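Local coordinates for protein ectonucleoside triphosphate diphosphohydrolase 4 (Homo sapiens, PDB 6WG5) that belongs to the GDA1/CD39 family within the actin-like ATPase clan and has a helix-flanked mixed-sheet core, at residues S50-F56 and V85-G91; L130-R136 and V169-E175; Y178-I183 and V477-A483; Y42-C48 and T125-C131. One frame throughout, in Å; residues are numbered along the deposited sequence.

How the contacts relate
Contact 4 opens first, on strand 40-48. Contact 1 opens next, at 50-56, and closes at 85-91, so its antiparallel pairing is nested inside the loop that contact 4 closes at 125-131. Contacts 4 and 2 share L130 and C131. Contact 2 leaves from the end of strand 127-131 and closes at 169-175, where helix 172-186 starts. Contact 3 begins further along that helix and closes almost 300 residues later, at helix 479-487. Contacts 1, 2 and 4 all reach one mixed sheet. Contact 3 packs two helices together, and its second helix also touches that sheet. None of the loops cross; apart from the nested one they run in series.

Contact 1: residues S50-F56 and V85-G91; sequences SSGSRVF and VMKIKPG
S53 and V55 pair with I88 and M86 where strands 53-61 and 85-88 run antiparallel in the mixed sheet. The backbone bonds come first. S53 N donates to I88 O at 2.8 Å, and I88 N returns a bond of 2.8 Å to S53 O. V55 N binds M86 O at 3.0 Å; the return bond from M86 N to V55 O is weak. R54 with K87 and F56 with V85 are the non-hydrogen-bonded pairs between and beyond these.

The apolar contacts fall on two faces. On the face of S53, V55, M86 and I88, V55 CG1 sits 3.9 Å from M86 CB. On the other face the aliphatic parts of R54 and K87 cross at a slant, with the two CG atoms 3.5 Å apart. The chain of R54 bends at chi2 (89°), which carries its guanidinium away from the extended K87. That group forms a salt bridge with D47 through NH1. G52 O lies over one guanidinium face.

F56 and V85 make the aromatic contact. V85 CG1 makes an off-centre CH-pi contact, 4.3 Å from the F56 ring centroid. V85 CG2 approaches F56 CD1 obliquely at 3.5 Å. At the far end the chain turns through the cis peptide bond before P90.

Strand 40-48 lies beside 53-61 and receives V55 against I44 and V46. L109 of helix 107-116 covers V55, M86 and I88. S53 OG and Y105 OH are hydrogen-bonded, and Y105 also packs on I88 and P90. Q75 of strand 74-75 touches F56 and V85.

Contact 2: residues L130-R136 and V169-E175; sequences LCTAGMR and VISGKQE
C131 and V169 end two neighbouring parallel strands of the actin-like core, and each strand then turns into a helix. I170 N binds C131 O at 3.1 Å, the last backbone link before the chains part. The helix that follows S171 starts with a capping box: Q174 N donates to S171 OG, and S171 N to Q174 OE1 at 3.1 Å.

R136 spans both turns. Its chain bends at chi3 (-100°), which brings the guanidinium over the start of helix 172-186. NE donates to I170 O at 3.0 Å, in the plane of that carbonyl, and NH2 adds a weak bond to the same oxygen. R136 NH2 also forms a salt bridge with E175 OE1 at 3.3 Å, coming from its anti side and tilted out of the carboxylate plane; OE1 lies in the guanidinium plane, and the planes are 56° apart. G172 N lies over one guanidinium face and A133 N over the opposite one, so the flat group is sandwiched between two helix starts. A water bridges T132 OG1 and E175 OE2 weakly.

On the C131 face V169 CG2 lies 3.9 Å from M135 CE; on the L130 face I170 CG2 meets L130 CB at 4.0 Å.

W479 of helix 479-487 touches L130, I170 and E175. Helix 140-157 meets M135 through I146 and V169 through Q143. Strand 40-48 borders C131 and T132.

Contact 3: residues Y178-I183 and V477-A483; sequences YAWIGI and VQWTLGA
Y178 and W479 are brought together by different first torsions. In Y178, chi1 of -70° sets CG beside the backbone N and swings the ring over the helix of A483. In W479, chi1 of 71° wedges CG between the backbone N and the carbonyl carbon, and CE3 and CZ3 of the six-membered ring come near Y178 CD2. The approach is oblique, with Y178 CD2 4.0 Å from W479 CE3.

A483 packs on the face of the tyrosine. Its CA stands 3.9 Å from the ring centroid in a CH-pi contact, and A483 CB is 3.9 Å from Y178 CD2. Next to this, A179 CB rests 3.8 Å from W479 CB.

The two short helical segments cross at 93°, with axes 6.5 Å apart. Glycines let them come so close. G182 and G482 face each other with CA atoms 4.2 Å apart. Neither has a side chain, so backbone meets backbone where the helices cross, with G482 CA against Y178 O. I181 CG2 covers G482 CA at 3.7 Å. V477, which is poorly ordered, reaches I183 with CG1.

Around the pair, A179 and I183 also touch I222 of strand 221-225. T480 turns to the other side, toward strands 40-48 and 53-61, and its OG1 is hydrogen-bonded to Y58 OH.

No conventional hydrogen bond joins the segments. The polar element is a CA-H...O contact from G482 CA to Y178 O, 3.4 Å long. Cohesion therefore rests on van der Waals fit: backbone packing at the glycines and the contacts of Y178 with W479 and A483, much of it buried.

Contact 4: residues Y42-C48 and T125-C131; sequences YGIVVDC and TPLYILC
T125, just before strand 127-131, meets Y42 near the start of strand 40-48. A water accepts from Y42 N and donates to T125 OG1, which is also hydrogen-bonded to K121 O. With T125 OG1 beside its own backbone N (chi1 -64°), the methyl CG2 is turned across the gap, 3.7 Å from I44 CD1.

P126 follows, with CD against Y42 O. P126 O accepts the first interstrand bond, from I44 N at 3.0 Å. L127 extends its side chain back toward the first strand: CD1 lies 3.5 Å from I44 CG2 and also touches V46 CG2. The side chains of I44 and L127 meet at a slant.

Y128 uses its backbone twice. Y128 N donates to I44 O at 2.8 Å, and Y128 O accepts from V46 N at 2.7 Å. I129 lies side by side with V46, both pointing the same way, and I129 CG2 reaches C48 SG at 3.7 Å. L130 repeats the two-bond pattern: its N binds V46 O, and its O takes an almost straight bond from C48 N, 179° at the hydrogen. C131 closes the walk. Its SG touches C48 CB at 3.6 Å; the two cysteines pack without a disulfide.

This parallel pair lies in the middle of the mixed sheet, between strands 53-61 and 167-169. Helix 107-116 covers the face of I44 and L127 through A113 and L110. Helix 479-487 lies over the other, with T480 and I484 on V45 and R487 on Y128.

Contact 1: residues S50-F56 and V85-G91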
# COMPACT_ATOMS: atom_id res chain seq x y z
N SER A 50 -8.97 1.83 11.05
CA SER A 50 -8.90 2.00 12.49
C SER A 50 -9.29 3.42 12.90
O SER A 50 -10.13 3.61 13.78
CB SER A 50 -7.50 1.66 13.00
OG SER A 50 -7.15 0.33 12.69
N SER A 51 -8.68 4.42 12.27
CA SER A 51 -8.92 5.81 12.64
C SER A 51 -10.26 6.33 12.16
O SER A 51 -10.72 7.36 12.67
CB SER A 51 -7.80 6.70 12.09
OG SER A 51 -7.64 6.50 10.69
N GLY A 52 -10.90 5.66 11.21
CA GLY A 52 -12.17 6.14 10.70
C GLY A 52 -12.64 5.29 9.53
O GLY A 52 -12.12 4.19 9.29
N SER A 53 -13.62 5.82 8.81
CA SER A 53 -14.20 5.13 7.67
C SER A 53 -14.40 6.12 6.53
O SER A 53 -14.72 7.29 6.75
CB SER A 53 -15.55 4.48 8.04
OG SER A 53 -15.38 3.48 9.02
N ARG A 54 -14.20 5.63 5.30
CA ARG A 54 -14.35 6.44 4.10
C ARG A 54 -15.16 5.66 3.08
O ARG A 54 -15.11 4.43 3.02
CB ARG A 54 -12.99 6.82 3.50
CG ARG A 54 -11.93 7.20 4.53
CD ARG A 54 -11.14 6.00 5.00
NE ARG A 54 -10.46 6.24 6.27
CZ ARG A 54 -9.64 5.38 6.86
NH1 ARG A 54 -9.38 4.21 6.30
NH2 ARG A 54 -9.07 5.70 8.02
N VAL A 55 -15.92 6.39 2.27
CA VAL A 55 -16.75 5.81 1.22
C VAL A 55 -16.34 6.40 -0.12
O VAL A 55 -16.07 7.61 -0.22
CB VAL A 55 -18.25 6.06 1.49
CG1 VAL A 55 -18.53 7.54 1.68
CG2 VAL A 55 -19.10 5.48 0.36
N PHE A 56 -16.28 5.55 -1.14
CA PHE A 56 -15.93 5.97 -2.49
C PHE A 56 -17.02 5.48 -3.44
O PHE A 56 -17.42 4.32 -3.38
CB PHE A 56 -14.58 5.40 -2.93
CG PHE A 56 -13.44 5.74 -2.01
CD1 PHE A 56 -12.57 6.78 -2.32
CD2 PHE A 56 -13.24 5.03 -0.84
CE1 PHE A 56 -11.53 7.09 -1.47
CE2 PHE A 56 -12.19 5.34 0.01
CZ PHE A 56 -11.34 6.37 -0.31
N VAL A 85 -16.29 11.44 -2.39
CA VAL A 85 -15.72 10.77 -1.23
C VAL A 85 -16.19 11.48 0.03
O VAL A 85 -16.35 12.71 0.04
CB VAL A 85 -14.17 10.75 -1.29
CG1 VAL A 85 -13.59 10.02 -0.09
CG2 VAL A 85 -13.70 10.12 -2.59
N MET A 86 -16.42 10.71 1.09
CA MET A 86 -16.74 11.24 2.40
C MET A 86 -16.05 10.39 3.46
O MET A 86 -15.87 9.19 3.28
CB MET A 86 -18.26 11.27 2.66
CG MET A 86 -18.63 11.57 4.11
SD MET A 86 -20.39 11.86 4.36
CE MET A 86 -20.52 13.57 3.86
N LYS A 87 -15.65 11.04 4.55
CA LYS A 87 -14.93 10.38 5.63
C LYS A 87 -15.58 10.71 6.97
O LYS A 87 -16.09 11.82 7.17
CB LYS A 87 -13.46 10.79 5.66
CG LYS A 87 -12.73 10.58 4.33
CD LYS A 87 -11.24 10.85 4.46
CE LYS A 87 -10.50 10.56 3.16
NZ LYS A 87 -9.04 10.80 3.29
N ILE A 88 -15.56 9.74 7.88
CA ILE A 88 -16.08 9.93 9.23
C ILE A 88 -15.14 9.24 10.22
O ILE A 88 -14.41 8.31 9.87
CB ILE A 88 -17.52 9.38 9.40
CG1 ILE A 88 -17.56 7.88 9.13
CG2 ILE A 88 -18.47 10.13 8.47
CD1 ILE A 88 -18.91 7.24 9.44
N LYS A 89 -15.17 9.72 11.46
CA LYS A 89 -14.37 9.15 12.54
C LYS A 89 -15.30 8.67 13.65
O LYS A 89 -16.48 9.03 13.67
CB LYS A 89 -13.37 10.18 13.05
CG LYS A 89 -12.02 10.12 12.36
CD LYS A 89 -11.50 11.50 11.97
CE LYS A 89 -10.16 11.40 11.25
NZ LYS A 89 -9.67 12.72 10.78
N PRO A 90 -14.78 7.87 14.60
CA PRO A 90 -13.40 7.40 14.79
C PRO A 90 -13.10 6.00 14.24
O PRO A 90 -11.99 5.52 14.42
CB PRO A 90 -13.27 7.39 16.31
CG PRO A 90 -14.64 7.00 16.78
CD PRO A 90 -15.62 7.53 15.76
N GLY A 91 -14.07 5.37 13.59
CA GLY A 91 -13.90 4.03 13.06
C GLY A 91 -14.92 3.06 13.62
O GLY A 91 -15.63 3.34 14.58

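Contact 2: residues L130-R136 and V169-E175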
# COMPACT_ATOMS: atom_id res chain seq x y z
N LEU A 130 -15.57 -3.03 3.47
CA LEU A 130 -14.38 -3.83 3.72
C LEU A 130 -13.58 -3.18 4.84
O LEU A 130 -13.16 -2.03 4.72
CB LEU A 130 -13.54 -3.94 2.44
CG LEU A 130 -14.33 -4.35 1.20
CD1 LEU A 130 -13.45 -4.31 -0.04
CD2 LEU A 130 -14.95 -5.73 1.37
N CYS A 131 -13.37 -3.93 5.92
CA CYS A 131 -12.71 -3.43 7.12
C CYS A 131 -11.29 -3.98 7.20
O CYS A 131 -11.04 -5.12 6.81
CB CYS A 131 -13.50 -3.82 8.37
SG CYS A 131 -15.29 -3.69 8.18
N THR A 132 -10.38 -3.16 7.72
CA THR A 132 -8.96 -3.51 7.73
C THR A 132 -8.47 -3.80 9.15
O THR A 132 -8.96 -4.72 9.80
CB THR A 132 -8.14 -2.40 7.08
OG1 THR A 132 -8.43 -1.15 7.70
CG2 THR A 132 -8.44 -2.31 5.59
N ALA A 133 -7.50 -3.02 9.63
CA ALA A 133 -6.79 -3.39 10.85
C ALA A 133 -7.65 -3.20 12.10
O ALA A 133 -7.48 -3.94 13.08
CB ALA A 133 -5.50 -2.57 10.98
N GLY A 134 -8.56 -2.23 12.09
CA GLY A 134 -9.37 -1.99 13.28
C GLY A 134 -10.17 -3.20 13.70
O GLY A 134 -10.29 -3.50 14.89
N MET A 135 -10.73 -3.92 12.73
CA MET A 135 -11.56 -5.09 13.01
C MET A 135 -10.76 -6.38 13.07
O MET A 135 -11.27 -7.38 13.61
CB MET A 135 -12.65 -5.22 11.94
CG MET A 135 -13.72 -4.15 12.01
SD MET A 135 -15.06 -4.56 13.14
CE MET A 135 -15.84 -5.91 12.26
N ARG A 136 -9.54 -6.40 12.53
CA ARG A 136 -8.76 -7.62 12.50
C ARG A 136 -8.36 -8.07 13.91
O ARG A 136 -8.30 -9.27 14.19
CB ARG A 136 -7.51 -7.42 11.64
CG ARG A 136 -7.44 -8.32 10.42
CD ARG A 136 -6.27 -7.92 9.54
NE ARG A 136 -6.69 -7.11 8.40
CZ ARG A 136 -5.95 -6.17 7.83
NH1 ARG A 136 -4.74 -5.88 8.30
NH2 ARG A 136 -6.42 -5.49 6.79
N VAL A 169 -14.37 -8.58 6.62
CA VAL A 169 -13.09 -8.12 7.16
C VAL A 169 -12.00 -8.73 6.30
O VAL A 169 -11.75 -9.94 6.35
CB VAL A 169 -12.92 -8.51 8.63
CG1 VAL A 169 -11.57 -8.05 9.16
CG2 VAL A 169 -14.06 -7.94 9.47
N ILE A 170 -11.34 -7.90 5.50
CA ILE A 170 -10.31 -8.38 4.58
C ILE A 170 -8.99 -8.50 5.32
O ILE A 170 -8.70 -7.76 6.27
CB ILE A 170 -10.20 -7.46 3.35
CG1 ILE A 170 -9.74 -6.05 3.77
CG2 ILE A 170 -11.53 -7.39 2.61
CD1 ILE A 170 -9.38 -5.15 2.59
N SER A 171 -8.16 -9.45 4.88
CA SER A 171 -6.84 -9.64 5.45
C SER A 171 -5.87 -8.61 4.89
O SER A 171 -6.12 -7.97 3.86
CB SER A 171 -6.33 -11.05 5.16
OG SER A 171 -6.25 -11.29 3.76
N GLY A 172 -4.73 -8.46 5.58
CA GLY A 172 -3.69 -7.58 5.08
C GLY A 172 -3.17 -8.01 3.72
O GLY A 172 -2.80 -7.17 2.90
N LYS A 173 -3.14 -9.32 3.47
CA LYS A 173 -2.75 -9.82 2.15
C LYS A 173 -3.72 -9.32 1.08
O LYS A 173 -3.30 -8.87 0.01
CB LYS A 173 -2.71 -11.35 2.18
CG LYS A 173 -2.17 -12.00 0.92
CD LYS A 173 -2.83 -13.35 0.70
CE LYS A 173 -1.93 -14.33 -0.01
NZ LYS A 173 -2.56 -15.68 -0.07
N GLN A 174 -5.03 -9.40 1.36
CA GLN A 174 -6.01 -8.90 0.40
C GLN A 174 -5.86 -7.40 0.19
O GLN A 174 -6.00 -6.90 -0.94
CB GLN A 174 -7.43 -9.21 0.88
CG GLN A 174 -7.76 -10.69 0.93
CD GLN A 174 -9.18 -10.94 1.42
OE1 GLN A 174 -9.42 -11.08 2.62
NE2 GLN A 174 -10.12 -11.00 0.49
N GLU A 175 -5.58 -6.65 1.26
CA GLU A 175 -5.38 -5.21 1.12
C GLU A 175 -4.20 -4.91 0.22
O GLU A 175 -4.26 -4.00 -0.61
CB GLU A 175 -5.19 -4.58 2.50
CG GLU A 175 -5.45 -3.08 2.53
CD GLU A 175 -5.14 -2.47 3.88
OE1 GLU A 175 -5.00 -3.22 4.87
OE2 GLU A 175 -5.02 -1.22 3.95
O HOH W 1 -7.14 0.90 5.43

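Contact 3: residues Y178-I183 and V477-A483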
# COMPACT_ATOMS: atom_id res chain seq x y z
N TYR A 178 -5.30 -5.69 -3.43
CA TYR A 178 -6.18 -4.64 -3.94
C TYR A 178 -5.38 -3.38 -4.27
O TYR A 178 -5.63 -2.73 -5.30
CB TYR A 178 -7.27 -4.32 -2.92
CG TYR A 178 -8.32 -5.41 -2.74
CD1 TYR A 178 -8.65 -6.26 -3.79
CD2 TYR A 178 -8.98 -5.57 -1.53
CE1 TYR A 178 -9.61 -7.24 -3.63
CE2 TYR A 178 -9.94 -6.55 -1.37
CZ TYR A 178 -10.25 -7.38 -2.42
OH TYR A 178 -11.21 -8.36 -2.26
N ALA A 179 -4.43 -3.01 -3.41
CA ALA A 179 -3.61 -1.84 -3.70
C ALA A 179 -2.74 -2.07 -4.93
O ALA A 179 -2.54 -1.15 -5.74
CB ALA A 179 -2.74 -1.49 -2.49
N TRP A 180 -2.22 -3.29 -5.09
CA TRP A 180 -1.42 -3.60 -6.27
C TRP A 180 -2.26 -3.52 -7.54
O TRP A 180 -1.79 -3.02 -8.57
CB TRP A 180 -0.79 -4.98 -6.11
CG TRP A 180 0.05 -5.40 -7.27
CD1 TRP A 180 1.39 -5.18 -7.44
CD2 TRP A 180 -0.39 -6.12 -8.43
NE1 TRP A 180 1.81 -5.72 -8.63
CE2 TRP A 180 0.74 -6.30 -9.26
CE3 TRP A 180 -1.62 -6.63 -8.84
CZ2 TRP A 180 0.67 -6.97 -10.48
CZ3 TRP A 180 -1.69 -7.29 -10.06
CH2 TRP A 180 -0.55 -7.46 -10.86
N ILE A 181 -3.51 -4.00 -7.48
CA ILE A 181 -4.41 -3.89 -8.62
C ILE A 181 -4.70 -2.43 -8.92
O ILE A 181 -4.75 -2.01 -10.09
CB ILE A 181 -5.70 -4.68 -8.36
CG1 ILE A 181 -5.41 -6.18 -8.31
CG2 ILE A 181 -6.75 -4.39 -9.44
CD1 ILE A 181 -6.58 -7.02 -7.82
N GLY A 182 -4.90 -1.62 -7.88
CA GLY A 182 -5.27 -0.23 -8.09
C GLY A 182 -4.23 0.54 -8.88
O GLY A 182 -4.56 1.24 -9.84
N ILE A 183 -2.96 0.41 -8.49
CA ILE A 183 -1.92 1.20 -9.14
C ILE A 183 -1.72 0.73 -10.58
O ILE A 183 -1.61 1.54 -11.50
CB ILE A 183 -0.60 1.14 -8.34
CG1 ILE A 183 0.42 2.10 -8.95
CG2 ILE A 183 -0.05 -0.28 -8.29
CD1 ILE A 183 1.74 2.17 -8.20
N VAL A 477 -3.34 6.59 -4.49
CA VAL A 477 -3.62 5.21 -4.84
C VAL A 477 -4.77 4.71 -3.97
O VAL A 477 -4.66 4.68 -2.74
CB VAL A 477 -2.37 4.33 -4.67
CG1 VAL A 477 -2.70 2.86 -4.97
CG2 VAL A 477 -1.25 4.82 -5.57
N GLN A 478 -5.86 4.31 -4.61
CA GLN A 478 -7.04 3.80 -3.92
C GLN A 478 -7.02 2.28 -3.98
O GLN A 478 -7.30 1.70 -5.04
CB GLN A 478 -8.33 4.34 -4.55
CG GLN A 478 -8.29 5.80 -4.96
CD GLN A 478 -8.23 6.74 -3.77
OE1 GLN A 478 -8.14 6.30 -2.62
NE2 GLN A 478 -8.28 8.04 -4.04
N TRP A 479 -6.69 1.63 -2.86
CA TRP A 479 -6.85 0.18 -2.82
C TRP A 479 -8.32 -0.20 -2.98
O TRP A 479 -8.63 -1.30 -3.45
CB TRP A 479 -6.27 -0.40 -1.53
CG TRP A 479 -7.05 -0.11 -0.26
CD1 TRP A 479 -6.74 0.83 0.68
CD2 TRP A 479 -8.23 -0.77 0.20
NE1 TRP A 479 -7.66 0.80 1.70
CE2 TRP A 479 -8.59 -0.17 1.43
CE3 TRP A 479 -9.03 -1.80 -0.31
CZ2 TRP A 479 -9.71 -0.57 2.15
CZ3 TRP A 479 -10.14 -2.19 0.42
CH2 TRP A 479 -10.47 -1.58 1.63
N THR A 480 -9.23 0.71 -2.61
CA THR A 480 -10.65 0.47 -2.86
C THR A 480 -10.94 0.36 -4.35
O THR A 480 -11.91 -0.30 -4.75
CB THR A 480 -11.48 1.59 -2.24
OG1 THR A 480 -11.02 2.86 -2.70
CG2 THR A 480 -11.39 1.55 -0.72
N LEU A 481 -10.12 1.00 -5.19
CA LEU A 481 -10.31 0.89 -6.63
C LEU A 481 -9.99 -0.52 -7.12
O LEU A 481 -10.70 -1.07 -7.97
CB LEU A 481 -9.43 1.91 -7.35
CG LEU A 481 -9.43 1.85 -8.88
CD1 LEU A 481 -10.84 2.02 -9.43
CD2 LEU A 481 -8.50 2.91 -9.44
N GLY A 482 -8.93 -1.13 -6.59
CA GLY A 482 -8.65 -2.52 -6.92
C GLY A 482 -9.70 -3.46 -6.39
O GLY A 482 -9.97 -4.51 -6.98
N ALA A 483 -10.33 -3.10 -5.26
CA ALA A 483 -11.38 -3.94 -4.70
C ALA A 483 -12.62 -3.93 -5.59
O ALA A 483 -13.12 -4.99 -5.98
CB ALA A 483 -11.74 -3.45 -3.29

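Contact 4: residues Y42-C48 and T125-C131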
# COMPACT_ATOMS: atom_id res chain seq x y z
N TYR A 42 -22.77 2.23 -11.40
CA TYR A 42 -22.13 2.75 -10.20
C TYR A 42 -21.79 1.61 -9.25
O TYR A 42 -22.39 0.54 -9.28
CB TYR A 42 -23.03 3.78 -9.50
CG TYR A 42 -23.46 4.91 -10.40
CD1 TYR A 42 -24.52 4.76 -11.28
CD2 TYR A 42 -22.80 6.13 -10.37
CE1 TYR A 42 -24.92 5.79 -12.11
CE2 TYR A 42 -23.19 7.17 -11.20
CZ TYR A 42 -24.25 6.99 -12.07
OH TYR A 42 -24.65 8.02 -12.89
N GLY A 43 -20.80 1.87 -8.40
CA GLY A 43 -20.42 0.94 -7.35
C GLY A 43 -19.87 1.71 -6.18
O GLY A 43 -19.29 2.79 -6.34
N ILE A 44 -20.07 1.17 -4.98
CA ILE A 44 -19.75 1.86 -3.74
C ILE A 44 -18.88 0.96 -2.88
O ILE A 44 -19.19 -0.22 -2.69
CB ILE A 44 -21.02 2.27 -2.97
CG1 ILE A 44 -21.90 3.17 -3.84
CG2 ILE A 44 -20.66 3.00 -1.69
CD1 ILE A 44 -23.37 3.10 -3.49
N VAL A 45 -17.78 1.52 -2.36
CA VAL A 45 -16.87 0.80 -1.48
C VAL A 45 -16.66 1.64 -0.23
O VAL A 45 -16.43 2.86 -0.32
CB VAL A 45 -15.51 0.53 -2.16
CG1 VAL A 45 -14.62 -0.31 -1.26
CG2 VAL A 45 -15.73 -0.17 -3.50
N VAL A 46 -16.73 1.00 0.94
CA VAL A 46 -16.47 1.65 2.22
C VAL A 46 -15.18 1.06 2.78
O VAL A 46 -15.09 -0.16 2.99
CB VAL A 46 -17.64 1.47 3.20
CG1 VAL A 46 -17.26 1.99 4.59
CG2 VAL A 46 -18.87 2.20 2.69
N ASP A 47 -14.20 1.92 3.02
CA ASP A 47 -12.96 1.53 3.70
C ASP A 47 -13.14 1.78 5.19
O ASP A 47 -13.17 2.93 5.64
CB ASP A 47 -11.78 2.32 3.15
CG ASP A 47 -10.54 2.20 4.01
OD1 ASP A 47 -10.43 1.22 4.78
OD2 ASP A 47 -9.67 3.09 3.92
N CYS A 48 -13.27 0.70 5.97
CA CYS A 48 -13.45 0.79 7.42
C CYS A 48 -12.09 0.57 8.08
O CYS A 48 -11.71 -0.55 8.42
CB CYS A 48 -14.48 -0.23 7.90
SG CYS A 48 -16.19 0.24 7.57
N THR A 125 -26.79 -1.06 -8.03
CA THR A 125 -25.50 -0.59 -7.57
C THR A 125 -25.02 -1.42 -6.40
O THR A 125 -25.70 -1.45 -5.36
CB THR A 125 -25.59 0.88 -7.17
OG1 THR A 125 -25.91 1.67 -8.32
CG2 THR A 125 -24.27 1.37 -6.58
N PRO A 126 -23.89 -2.11 -6.49
CA PRO A 126 -23.40 -2.88 -5.34
C PRO A 126 -22.74 -2.00 -4.29
O PRO A 126 -22.14 -0.97 -4.59
CB PRO A 126 -22.38 -3.84 -5.97
CG PRO A 126 -21.87 -3.11 -7.15
CD PRO A 126 -23.04 -2.32 -7.68
N LEU A 127 -22.88 -2.43 -3.04
CA LEU A 127 -22.23 -1.79 -1.90
C LEU A 127 -21.29 -2.80 -1.25
O LEU A 127 -21.71 -3.91 -0.91
CB LEU A 127 -23.26 -1.28 -0.89
CG LEU A 127 -22.74 -0.84 0.48
CD1 LEU A 127 -21.86 0.39 0.38
CD2 LEU A 127 -23.91 -0.59 1.42
N TYR A 128 -20.03 -2.41 -1.08
CA TYR A 128 -19.03 -3.25 -0.43
C TYR A 128 -18.47 -2.50 0.77
O TYR A 128 -18.02 -1.36 0.64
CB TYR A 128 -17.91 -3.63 -1.40
CG TYR A 128 -18.38 -4.43 -2.60
CD1 TYR A 128 -18.70 -5.77 -2.47
CD2 TYR A 128 -18.50 -3.84 -3.85
CE1 TYR A 128 -19.13 -6.51 -3.56
CE2 TYR A 128 -18.93 -4.56 -4.94
CZ TYR A 128 -19.25 -5.90 -4.79
OH TYR A 128 -19.68 -6.63 -5.88
N ILE A 129 -18.49 -3.15 1.93
CA ILE A 129 -17.94 -2.60 3.16
C ILE A 129 -16.80 -3.52 3.59
O ILE A 129 -17.04 -4.66 4.02
CB ILE A 129 -19.00 -2.48 4.27
CG1 ILE A 129 -20.12 -1.54 3.81
CG2 ILE A 129 -18.37 -1.97 5.56
CD1 ILE A 129 -21.27 -1.42 4.79
N LEU A 130 -15.57 -3.03 3.47
CA LEU A 130 -14.38 -3.83 3.72
C LEU A 130 -13.58 -3.18 4.84
O LEU A 130 -13.16 -2.03 4.72
CB LEU A 130 -13.54 -3.94 2.44
CG LEU A 130 -14.33 -4.35 1.20
CD1 LEU A 130 -13.45 -4.31 -0.04
CD2 LEU A 130 -14.95 -5.73 1.37
N CYS A 131 -13.37 -3.93 5.92
CA CYS A 131 -12.71 -3.43 7.12
C CYS A 131 -11.29 -3.98 7.20
O CYS A 131 -11.04 -5.12 6.81
CB CYS A 131 -13.50 -3.82 8.37
SG CYS A 131 -15.29 -3.69 8.18
O HOH W 2 -25.40 1.18 -11.41